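Long-range contacts in group II chitinase (Ostrinia furnacalis, PDB 6JAX), which probably binds chitin and cleaves it internally as an endochitinase, this chain being one family 18 glycoside hydrolase domain of a much longer protein: residues G84-S89 with W133-S138; Y13-W18 with W58-N63; H201-K206 with V269-E274. One frame throughout, in Å; residues are numbered along the deposited sequence.

Contact 1 of 3, residues G84-S89 with W133-S138; sequences GGWNDS and WQVDCS. With GCS (2-amino-2-deoxy-beta-D-glucopyranose), chain C; GCS (2-amino-2-deoxy-beta-D-glucopyranose), chain B; GCS (2-amino-2-deoxy-beta-D-glucopyranose), chain D; GCS (2-amino-2-deoxy-beta-D-glucopyranose), chain E.
Two loops at the carboxyl ends of TIM barrel strands 78-84 and 122-126 approach without strand pairing, Ser89 and Gln134 lying 6.5 Å apart at their CA atoms. The Trp86 indole is held as a flat plate between protein and sugar. Its CG sits anti to the backbone N (chi1 177°), which carries the ring out over Gln134. The extended Gln134 side chain runs across one face at about a right angle, its amide stacked almost parallel to the ring and its CG 3.7 Å from the centroid of the six-membered ring, a CH-pi contact. Gln134 NE2 bonds to Trp86 O at 2.9 Å, the donor standing above the carbonyl plane and opposite the face used by Ser89 N. At the indole edge, Val135 CG2 comes within 4.0 Å of Trp86 CZ3. The other indole face carries glucosamine: O5 of the chain C unit is 3.3 Å from Trp86 CG, and C1 of the chain B unit is 3.8 Å from Trp86 CH2. Val135 continues the platform, with CG2 at 3.7 Å from C3 of the chain B unit. Ser89 OG bonds to Gly85 O and the backbone N of Glu128, the last residue of the family 18 DxxDxDxE motif. Bond and stack together hold Gln134 against Trp86, whose other face offers the sugars a flat, largely apolar surface, consistent with aromatic stacking in chitinase clefts.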
# COMPACT_ATOMS: atom_id res chain seq x y z
N GLY A 84 8.71 -8.26 -3.27
CA GLY A 84 8.38 -7.57 -4.50
C GLY A 84 8.45 -6.06 -4.39
O GLY A 84 9.51 -5.50 -4.10
N GLY A 85 7.32 -5.41 -4.62
CA GLY A 85 7.27 -3.97 -4.73
C GLY A 85 7.44 -3.53 -6.17
O GLY A 85 7.75 -4.31 -7.07
N TRP A 86 7.21 -2.23 -6.40
CA TRP A 86 7.18 -1.71 -7.77
C TRP A 86 8.50 -1.95 -8.51
O TRP A 86 8.51 -2.49 -9.62
CB TRP A 86 6.85 -0.22 -7.76
CG TRP A 86 6.87 0.40 -9.13
CD1 TRP A 86 7.88 1.11 -9.72
CD2 TRP A 86 5.81 0.36 -10.09
NE1 TRP A 86 7.51 1.52 -10.98
CE2 TRP A 86 6.24 1.07 -11.23
CE3 TRP A 86 4.53 -0.21 -10.09
CZ2 TRP A 86 5.44 1.23 -12.36
CZ3 TRP A 86 3.73 -0.04 -11.21
CH2 TRP A 86 4.19 0.68 -12.33
N ASN A 87 9.62 -1.53 -7.92
CA ASN A 87 10.88 -1.62 -8.66
C ASN A 87 11.23 -3.07 -8.98
O ASN A 87 11.73 -3.38 -10.07
CB ASN A 87 12.02 -0.99 -7.86
CG ASN A 87 11.99 0.53 -7.87
OD1 ASN A 87 11.07 1.15 -8.40
ND2 ASN A 87 12.99 1.14 -7.24
N ASP A 88 11.01 -3.98 -8.02
CA ASP A 88 11.36 -5.37 -8.28
C ASP A 88 10.44 -6.00 -9.31
O ASP A 88 10.78 -7.05 -9.87
CB ASP A 88 11.33 -6.20 -6.99
CG ASP A 88 12.31 -7.37 -7.03
OD1 ASP A 88 13.46 -7.16 -7.47
OD2 ASP A 88 11.92 -8.49 -6.63
N SER A 89 9.29 -5.39 -9.57
CA SER A 89 8.35 -5.95 -10.53
C SER A 89 8.63 -5.51 -11.96
O SER A 89 7.84 -5.81 -12.86
CB SER A 89 6.92 -5.57 -10.14
OG SER A 89 6.61 -6.07 -8.85
N TRP A 133 2.53 -6.41 -16.15
CA TRP A 133 3.78 -6.03 -15.51
C TRP A 133 3.87 -4.52 -15.43
O TRP A 133 3.83 -3.83 -16.45
CB TRP A 133 4.99 -6.56 -16.27
CG TRP A 133 4.97 -8.02 -16.55
CD1 TRP A 133 4.17 -8.97 -15.99
CD2 TRP A 133 5.80 -8.69 -17.50
NE1 TRP A 133 4.47 -10.21 -16.53
CE2 TRP A 133 5.46 -10.05 -17.46
CE3 TRP A 133 6.81 -8.27 -18.37
CZ2 TRP A 133 6.09 -11.00 -18.26
CZ3 TRP A 133 7.44 -9.21 -19.16
CH2 TRP A 133 7.08 -10.56 -19.10
N GLN A 134 4.02 -4.00 -14.21
CA GLN A 134 4.03 -2.55 -13.97
C GLN A 134 2.89 -1.85 -14.71
O GLN A 134 3.06 -0.77 -15.30
CB GLN A 134 5.40 -1.95 -14.31
CG GLN A 134 6.46 -2.26 -13.22
CD GLN A 134 7.76 -1.50 -13.40
OE1 GLN A 134 8.09 -1.05 -14.50
NE2 GLN A 134 8.52 -1.38 -12.31
N VAL A 135 1.71 -2.47 -14.67
CA VAL A 135 0.45 -1.96 -15.23
C VAL A 135 0.59 -1.77 -16.73
O VAL A 135 0.09 -0.79 -17.30
CB VAL A 135 -0.01 -0.66 -14.55
CG1 VAL A 135 -1.51 -0.44 -14.81
CG2 VAL A 135 0.27 -0.68 -13.03
N ASP A 136 1.29 -2.68 -17.39
CA ASP A 136 1.28 -2.73 -18.85
C ASP A 136 0.78 -4.12 -19.22
O ASP A 136 1.57 -5.08 -19.23
CB ASP A 136 2.65 -2.45 -19.44
CG ASP A 136 2.63 -2.31 -20.95
OD1 ASP A 136 1.66 -2.77 -21.57
OD2 ASP A 136 3.60 -1.77 -21.52
N CYS A 137 -0.52 -4.24 -19.50
CA CYS A 137 -1.12 -5.54 -19.77
C CYS A 137 -0.71 -6.12 -21.11
O CYS A 137 -0.99 -7.29 -21.37
CB CYS A 137 -2.65 -5.43 -19.69
SG CYS A 137 -3.26 -4.92 -18.06
N SER A 138 -0.02 -5.35 -21.95
CA SER A 138 0.52 -5.90 -23.18
C SER A 138 1.78 -6.73 -22.95
O SER A 138 2.21 -7.44 -23.86
CB SER A 138 0.82 -4.77 -24.17
OG SER A 138 2.02 -4.09 -23.83
C1 GCS C . 6.74 4.31 -8.15
C2 GCS C . 6.55 4.61 -9.62
C3 GCS C . 5.13 4.87 -9.96
C4 GCS C . 4.20 3.77 -9.51
C5 GCS C . 4.41 3.54 -8.01
C6 GCS C . 3.60 2.40 -7.50
N2 GCS C . 7.39 5.80 -9.97
O3 GCS C . 5.06 5.10 -11.40
O4 GCS C . 2.82 4.14 -9.65
O5 GCS C . 5.81 3.23 -7.73
O6 GCS C . 4.06 2.08 -6.21
C1 GCS B . 2.28 3.58 -10.85
C2 GCS B . 0.76 3.46 -10.81
C3 GCS B . 0.25 2.91 -12.10
C4 GCS B . 0.70 3.69 -13.31
C5 GCS B . 2.22 3.91 -13.28
C6 GCS B . 2.64 4.86 -14.35
N2 GCS B . 0.40 2.49 -9.72
O3 GCS B . -1.20 2.85 -12.08
O4 GCS B . 0.50 2.90 -14.49
O5 GCS B . 2.69 4.43 -12.00
O6 GCS B . 4.01 5.12 -14.17
C1 GCS D . 10.54 3.02 -4.70
C2 GCS D . 9.06 2.79 -4.48
C3 GCS D . 8.32 2.80 -5.78
C4 GCS D . 8.50 4.09 -6.54
C5 GCS D . 9.97 4.50 -6.63
C6 GCS D . 10.06 5.95 -6.99
N2 GCS D . 8.85 1.50 -3.76
O3 GCS D . 6.91 2.63 -5.46
O4 GCS D . 8.11 3.96 -7.91
O5 GCS D . 10.73 4.34 -5.38
O6 GCS D . 11.36 6.18 -7.44
C1 GCS E . -0.44 3.48 -15.41
C2 GCS E . -0.34 2.80 -16.77
C3 GCS E . -1.33 3.37 -17.73
C4 GCS E . -2.73 3.40 -17.19
C5 GCS E . -2.78 4.01 -15.79
C6 GCS E . -4.12 3.81 -15.17
N2 GCS E . 1.05 2.93 -17.33
O3 GCS E . -1.31 2.57 -18.95
O4 GCS E . -3.54 4.23 -18.02
O5 GCS E . -1.82 3.37 -14.89
O6 GCS E . -4.03 4.21 -13.83

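Contact 2 of 3, residues Y13-W18 with W58-N63; sequences YTNWSW and WSDYDN. With GCS (2-amino-2-deoxy-beta-D-glucopyranose), chain F.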
# COMPACT_ATOMS: atom_id res chain seq x y z
N TYR A 13 5.77 -1.24 6.64
CA TYR A 13 7.06 -0.69 7.05
C TYR A 13 7.96 -0.69 5.81
O TYR A 13 7.88 -1.60 4.99
CB TYR A 13 7.66 -1.54 8.18
CG TYR A 13 9.11 -1.20 8.44
CD1 TYR A 13 9.43 -0.18 9.32
CD2 TYR A 13 10.14 -1.88 7.79
CE1 TYR A 13 10.78 0.17 9.54
CE2 TYR A 13 11.46 -1.53 7.99
CZ TYR A 13 11.77 -0.51 8.85
OH TYR A 13 13.10 -0.19 9.04
N THR A 14 8.81 0.34 5.66
CA THR A 14 9.74 0.36 4.53
C THR A 14 11.18 0.51 5.04
O THR A 14 11.47 1.42 5.82
CB THR A 14 9.40 1.48 3.51
OG1 THR A 14 9.59 2.78 4.09
CG2 THR A 14 7.95 1.35 3.07
N ASN A 15 12.07 -0.40 4.62
CA ASN A 15 13.44 -0.29 5.11
C ASN A 15 14.15 0.94 4.57
O ASN A 15 15.03 1.49 5.25
CB ASN A 15 14.24 -1.59 4.84
CG ASN A 15 14.41 -1.91 3.36
OD1 ASN A 15 13.91 -1.22 2.48
ND2 ASN A 15 15.12 -3.02 3.08
N TRP A 16 13.77 1.44 3.39
CA TRP A 16 14.53 2.55 2.82
C TRP A 16 14.20 3.89 3.47
O TRP A 16 14.91 4.87 3.20
CB TRP A 16 14.33 2.63 1.29
CG TRP A 16 12.96 2.97 0.82
CD1 TRP A 16 12.46 4.23 0.54
CD2 TRP A 16 11.90 2.05 0.52
NE1 TRP A 16 11.15 4.14 0.11
CE2 TRP A 16 10.78 2.81 0.10
CE3 TRP A 16 11.77 0.66 0.61
CZ2 TRP A 16 9.56 2.22 -0.26
CZ3 TRP A 16 10.56 0.07 0.24
CH2 TRP A 16 9.47 0.86 -0.18
N SER A 17 13.18 3.96 4.32
CA SER A 17 12.88 5.20 5.04
C SER A 17 13.96 5.55 6.05
O SER A 17 13.97 6.67 6.58
CB SER A 17 11.51 5.08 5.73
OG SER A 17 11.46 4.00 6.65
N TRP A 18 14.89 4.63 6.31
CA TRP A 18 16.05 4.91 7.15
C TRP A 18 16.94 5.98 6.52
O TRP A 18 17.55 6.79 7.24
CB TRP A 18 16.84 3.62 7.33
CG TRP A 18 17.86 3.61 8.41
CD1 TRP A 18 17.80 4.26 9.61
CD2 TRP A 18 19.07 2.86 8.42
NE1 TRP A 18 18.92 3.98 10.36
CE2 TRP A 18 19.71 3.12 9.65
CE3 TRP A 18 19.68 1.99 7.50
CZ2 TRP A 18 20.94 2.54 9.98
CZ3 TRP A 18 20.89 1.42 7.84
CH2 TRP A 18 21.51 1.70 9.06
N TRP A 58 22.84 -4.12 4.29
CA TRP A 58 23.33 -3.23 5.35
C TRP A 58 22.26 -2.98 6.42
O TRP A 58 22.54 -3.05 7.61
CB TRP A 58 23.80 -1.90 4.75
CG TRP A 58 24.24 -0.84 5.76
CD1 TRP A 58 23.69 0.40 5.93
CD2 TRP A 58 25.34 -0.92 6.68
NE1 TRP A 58 24.37 1.09 6.91
CE2 TRP A 58 25.38 0.30 7.39
CE3 TRP A 58 26.28 -1.91 6.98
CZ2 TRP A 58 26.33 0.56 8.38
CZ3 TRP A 58 27.22 -1.66 7.98
CH2 TRP A 58 27.24 -0.43 8.66
N SER A 59 21.03 -2.69 6.00
CA SER A 59 19.99 -2.48 7.01
C SER A 59 19.41 -3.81 7.49
O SER A 59 19.41 -4.11 8.69
CB SER A 59 18.89 -1.57 6.47
OG SER A 59 18.28 -2.15 5.33
N ASP A 60 18.91 -4.62 6.55
CA ASP A 60 18.16 -5.82 6.88
C ASP A 60 18.96 -6.77 7.76
O ASP A 60 18.41 -7.38 8.68
CB ASP A 60 17.75 -6.56 5.59
CG ASP A 60 16.94 -5.71 4.64
OD1 ASP A 60 16.35 -4.71 5.09
OD2 ASP A 60 16.91 -6.05 3.44
N TYR A 61 20.24 -6.97 7.43
CA TYR A 61 21.10 -7.93 8.11
C TYR A 61 22.09 -7.24 9.05
O TYR A 61 22.07 -7.48 10.26
CB TYR A 61 21.87 -8.77 7.08
CG TYR A 61 21.04 -9.72 6.24
CD1 TYR A 61 19.83 -10.21 6.70
CD2 TYR A 61 21.50 -10.15 4.99
CE1 TYR A 61 19.08 -11.10 5.93
CE2 TYR A 61 20.75 -11.04 4.22
CZ TYR A 61 19.54 -11.50 4.70
OH TYR A 61 18.79 -12.38 3.95
N ASP A 62 22.97 -6.39 8.50
CA ASP A 62 24.09 -5.89 9.30
C ASP A 62 23.63 -5.04 10.47
O ASP A 62 24.26 -5.04 11.54
CB ASP A 62 25.06 -5.10 8.42
CG ASP A 62 25.68 -5.95 7.33
OD1 ASP A 62 25.66 -7.19 7.46
OD2 ASP A 62 26.17 -5.38 6.33
N ASN A 63 22.54 -4.34 10.29
CA ASN A 63 21.97 -3.53 11.34
C ASN A 63 20.71 -4.16 11.93
O ASN A 63 19.98 -3.56 12.60
CB ASN A 63 21.75 -2.11 10.88
CG ASN A 63 23.04 -1.33 10.82
OD1 ASN A 63 23.46 -0.74 11.76
ND2 ASN A 63 23.63 -1.34 9.69
C1 GCS F . 15.36 2.51 -2.37
C2 GCS F . 14.90 3.55 -3.39
C3 GCS F . 13.46 3.83 -3.23
C4 GCS F . 12.66 2.62 -3.60
C5 GCS F . 13.09 1.49 -2.65
C6 GCS F . 12.37 0.22 -3.01
N2 GCS F . 15.63 4.85 -3.30
O3 GCS F . 13.08 4.96 -4.07
O4 GCS F . 11.25 2.94 -3.45
O5 GCS F . 14.55 1.25 -2.63
O6 GCS F . 12.80 -0.20 -4.28
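Trp18 and Trp58 meet with little overlap: Trp58 CD1 lies at the edge of the Trp18 ring, 3.5 Å from Trp18 CZ3, and the indole planes, 29° apart, are slid past each other. One face of Trp58 is covered by the amide of Asn63, whose ND2 stands 3.3 Å above the ring plane over its centre. That same ND2 bonds to Trp58 O at 2.9 Å, so the residue just past helix 57-62 folds back over the helix end. Ser59 CB packs obliquely against Trp18 CE3 at 3.8 Å. Closer to the barrel, Trp16 is sandwiched between Thr14 CB and, on the opposite face, the glucosamine of chain F, whose C5 is 3.4 Å from Trp16 CD2.

The polar link is Asn15 to Asp60. Asn15 CG lies between its backbone N and carbonyl carbon (chi1 63°), and from this position ND2 reaches Asp60 OD1 at 2.9 Å in a nearly straight bond (174°) on the syn lone pair. Amide and carboxylate are almost coplanar. Tyr41 OH of strand 38-46 also bonds to OD1, while the backbone N of Asp56 donates to OD2. The contact therefore ties the turn after strand 8-14, which carries the sugar-stacking Trp16, to helix 57-62 and Asn63 just beyond it. Two N-H donors, from Asn15 and Asp56, with the Tyr41 hydroxyl beside them, are consistent with a charged Asp60 carboxylate, whereas the outer part is held by aromatic packing.

Contact 3 of 3, residues H201-K206 with V269-E274; sequences HGQWDK and VSDGGE. With GCS (2-amino-2-deoxy-beta-D-glucopyranose), chain B.
Asp271 OD1, which lies near Gln203 OE1 without bonding to it, accepts from Gly272 N at 2.7 Å and from Lys282 in a salt bridge. It lies where the loop after barrel strand 192-195 meets the alpha + beta insertion domain that chitinases of this type carry after the seventh strand of the TIM barrel, here beginning within strand 244-257. Gln203 reaches into this corner with an extended side chain. Its CB packs 3.6 Å from Gly272 CA, and OE1 approaches Gly272 N to 3.0 Å, beside the aspartate oxygen.

At the other end of the contact Lys206 holds Val269 twice. Val269 N donates to Lys206 O at 3.0 Å, and Lys206 NZ donates to Val269 O at 3.2 Å. The lysine chain bends at both chi2 and chi3 (-53° and -62°), which curls the ammonium back to the same residue that its carbonyl accepts from. Val269 CB also rests against Lys206 C, and the valine side chain touches Phe255 and Ile257 of strand 244-257.

Trp204 leaves the 3-10 turn 203-205 pointing away from 269-274, its side chain touching Gln253. Asp205 OD2 secures the start of this segment, taking a bond from His201 ND1 and a weak one from Gly202 N. Gly202 CA backs one face of the Trp204 indole, and on the opposite face the glucosamine of chain B brings its C6 to 3.7 Å from Trp204 CG.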
# COMPACT_ATOMS: atom_id res chain seq x y z
N HIS A 201 -4.57 8.12 -9.53
CA HIS A 201 -4.16 9.24 -10.36
C HIS A 201 -2.80 9.73 -9.91
O HIS A 201 -2.42 9.58 -8.75
CB HIS A 201 -5.16 10.39 -10.30
CG HIS A 201 -6.52 10.00 -10.79
ND1 HIS A 201 -6.76 9.71 -12.12
CD2 HIS A 201 -7.68 9.77 -10.14
CE1 HIS A 201 -8.03 9.35 -12.26
NE2 HIS A 201 -8.60 9.38 -11.07
N GLY A 202 -2.08 10.32 -10.86
CA GLY A 202 -0.74 10.83 -10.61
C GLY A 202 -0.25 11.46 -11.89
O GLY A 202 -0.98 11.54 -12.88
N GLN A 203 1.01 11.91 -11.84
CA GLN A 203 1.60 12.68 -12.93
C GLN A 203 1.45 11.99 -14.28
O GLN A 203 1.39 12.67 -15.32
CB GLN A 203 3.08 12.95 -12.63
CG GLN A 203 3.93 11.68 -12.52
CD GLN A 203 5.38 11.95 -12.12
OE1 GLN A 203 6.11 12.65 -12.81
NE2 GLN A 203 5.80 11.37 -10.99
N TRP A 204 1.38 10.66 -14.29
CA TRP A 204 1.32 9.92 -15.55
C TRP A 204 0.03 10.20 -16.32
O TRP A 204 -0.03 9.92 -17.53
CB TRP A 204 1.46 8.41 -15.28
CG TRP A 204 0.47 7.90 -14.26
CD1 TRP A 204 -0.81 7.45 -14.49
CD2 TRP A 204 0.67 7.80 -12.84
NE1 TRP A 204 -1.41 7.09 -13.30
CE2 TRP A 204 -0.52 7.30 -12.28
CE3 TRP A 204 1.74 8.10 -11.99
CZ2 TRP A 204 -0.67 7.08 -10.91
CZ3 TRP A 204 1.59 7.88 -10.63
CH2 TRP A 204 0.40 7.37 -10.11
N ASP A 205 -0.99 10.74 -15.65
CA ASP A 205 -2.26 11.04 -16.31
C ASP A 205 -2.17 12.29 -17.18
O ASP A 205 -3.07 12.52 -17.99
CB ASP A 205 -3.38 11.27 -15.29
CG ASP A 205 -3.79 10.02 -14.56
OD1 ASP A 205 -3.69 8.89 -15.12
OD2 ASP A 205 -4.24 10.18 -13.41
N LYS A 206 -1.13 13.10 -16.98
CA LYS A 206 -0.95 14.39 -17.65
C LYS A 206 -2.02 15.40 -17.26
O LYS A 206 -2.21 16.42 -17.93
CB LYS A 206 -0.88 14.24 -19.18
CG LYS A 206 0.14 13.21 -19.66
CD LYS A 206 1.52 13.48 -19.09
CE LYS A 206 2.06 14.83 -19.54
NZ LYS A 206 3.10 15.37 -18.63
N VAL A 269 -1.15 19.01 -16.85
CA VAL A 269 0.03 18.86 -16.02
C VAL A 269 1.22 18.56 -16.93
O VAL A 269 1.10 17.76 -17.86
CB VAL A 269 -0.20 17.72 -15.00
CG1 VAL A 269 1.10 17.17 -14.45
CG2 VAL A 269 -1.11 18.22 -13.88
N SER A 270 2.35 19.21 -16.66
CA SER A 270 3.56 19.04 -17.46
C SER A 270 4.56 18.05 -16.87
O SER A 270 5.41 17.54 -17.61
CB SER A 270 4.27 20.39 -17.65
OG SER A 270 4.70 20.93 -16.41
N ASP A 271 4.47 17.74 -15.58
CA ASP A 271 5.45 16.87 -14.93
C ASP A 271 4.93 16.53 -13.55
O ASP A 271 3.94 17.10 -13.09
CB ASP A 271 6.82 17.56 -14.84
CG ASP A 271 7.97 16.58 -14.69
OD1 ASP A 271 7.73 15.36 -14.60
OD2 ASP A 271 9.13 17.06 -14.68
N GLY A 272 5.62 15.61 -12.87
CA GLY A 272 5.39 15.44 -11.45
C GLY A 272 5.74 16.71 -10.69
O GLY A 272 6.42 17.60 -11.19
N GLY A 273 5.24 16.80 -9.46
CA GLY A 273 5.59 17.91 -8.61
C GLY A 273 7.04 17.85 -8.16
O GLY A 273 7.69 16.81 -8.18
N GLU A 274 7.54 19.01 -7.74
CA GLU A 274 8.90 19.10 -7.25
C GLU A 274 9.11 18.15 -6.07
O GLU A 274 8.24 18.05 -5.20
CB GLU A 274 9.22 20.54 -6.85
CG GLU A 274 9.16 21.50 -8.05
CD GLU A 274 9.24 22.96 -7.68
OE1 GLU A 274 9.23 23.29 -6.47
OE2 GLU A 274 9.31 23.79 -8.61
C1 GCS B . 2.28 3.58 -10.85
C2 GCS B . 0.76 3.46 -10.81
C3 GCS B . 0.25 2.91 -12.10
C4 GCS B . 0.70 3.69 -13.31
C5 GCS B . 2.22 3.91 -13.28
C6 GCS B . 2.64 4.86 -14.35
N2 GCS B . 0.40 2.49 -9.72
O3 GCS B . -1.20 2.85 -12.08
O4 GCS B . 0.50 2.90 -14.49
O5 GCS B . 2.69 4.43 -12.00
O6 GCS B . 4.01 5.12 -14.17

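Overall arrangement
All three contacts are partly buried and line the sugar-binding side of the barrel, though none touches another. Contact 1 joins two loops that follow barrel strands, and contact 2 joins the turn after one strand to a short helix, with centres 23 Å apart; contact 3 instead links a barrel loop to the insertion and lies farthest from the chain centre, at 20 Å. Contacts 1 and 3 share the chain B glucosamine, which is flanked by Val135 on one side and Trp204 on the other, while contact 2 receives the chain F unit. Their chemistry differs: amide-on-indole stacking in contact 1, a buried carboxylate beside more exposed tryptophans in contact 2, and mainly backbone and lysine bonds in contact 3.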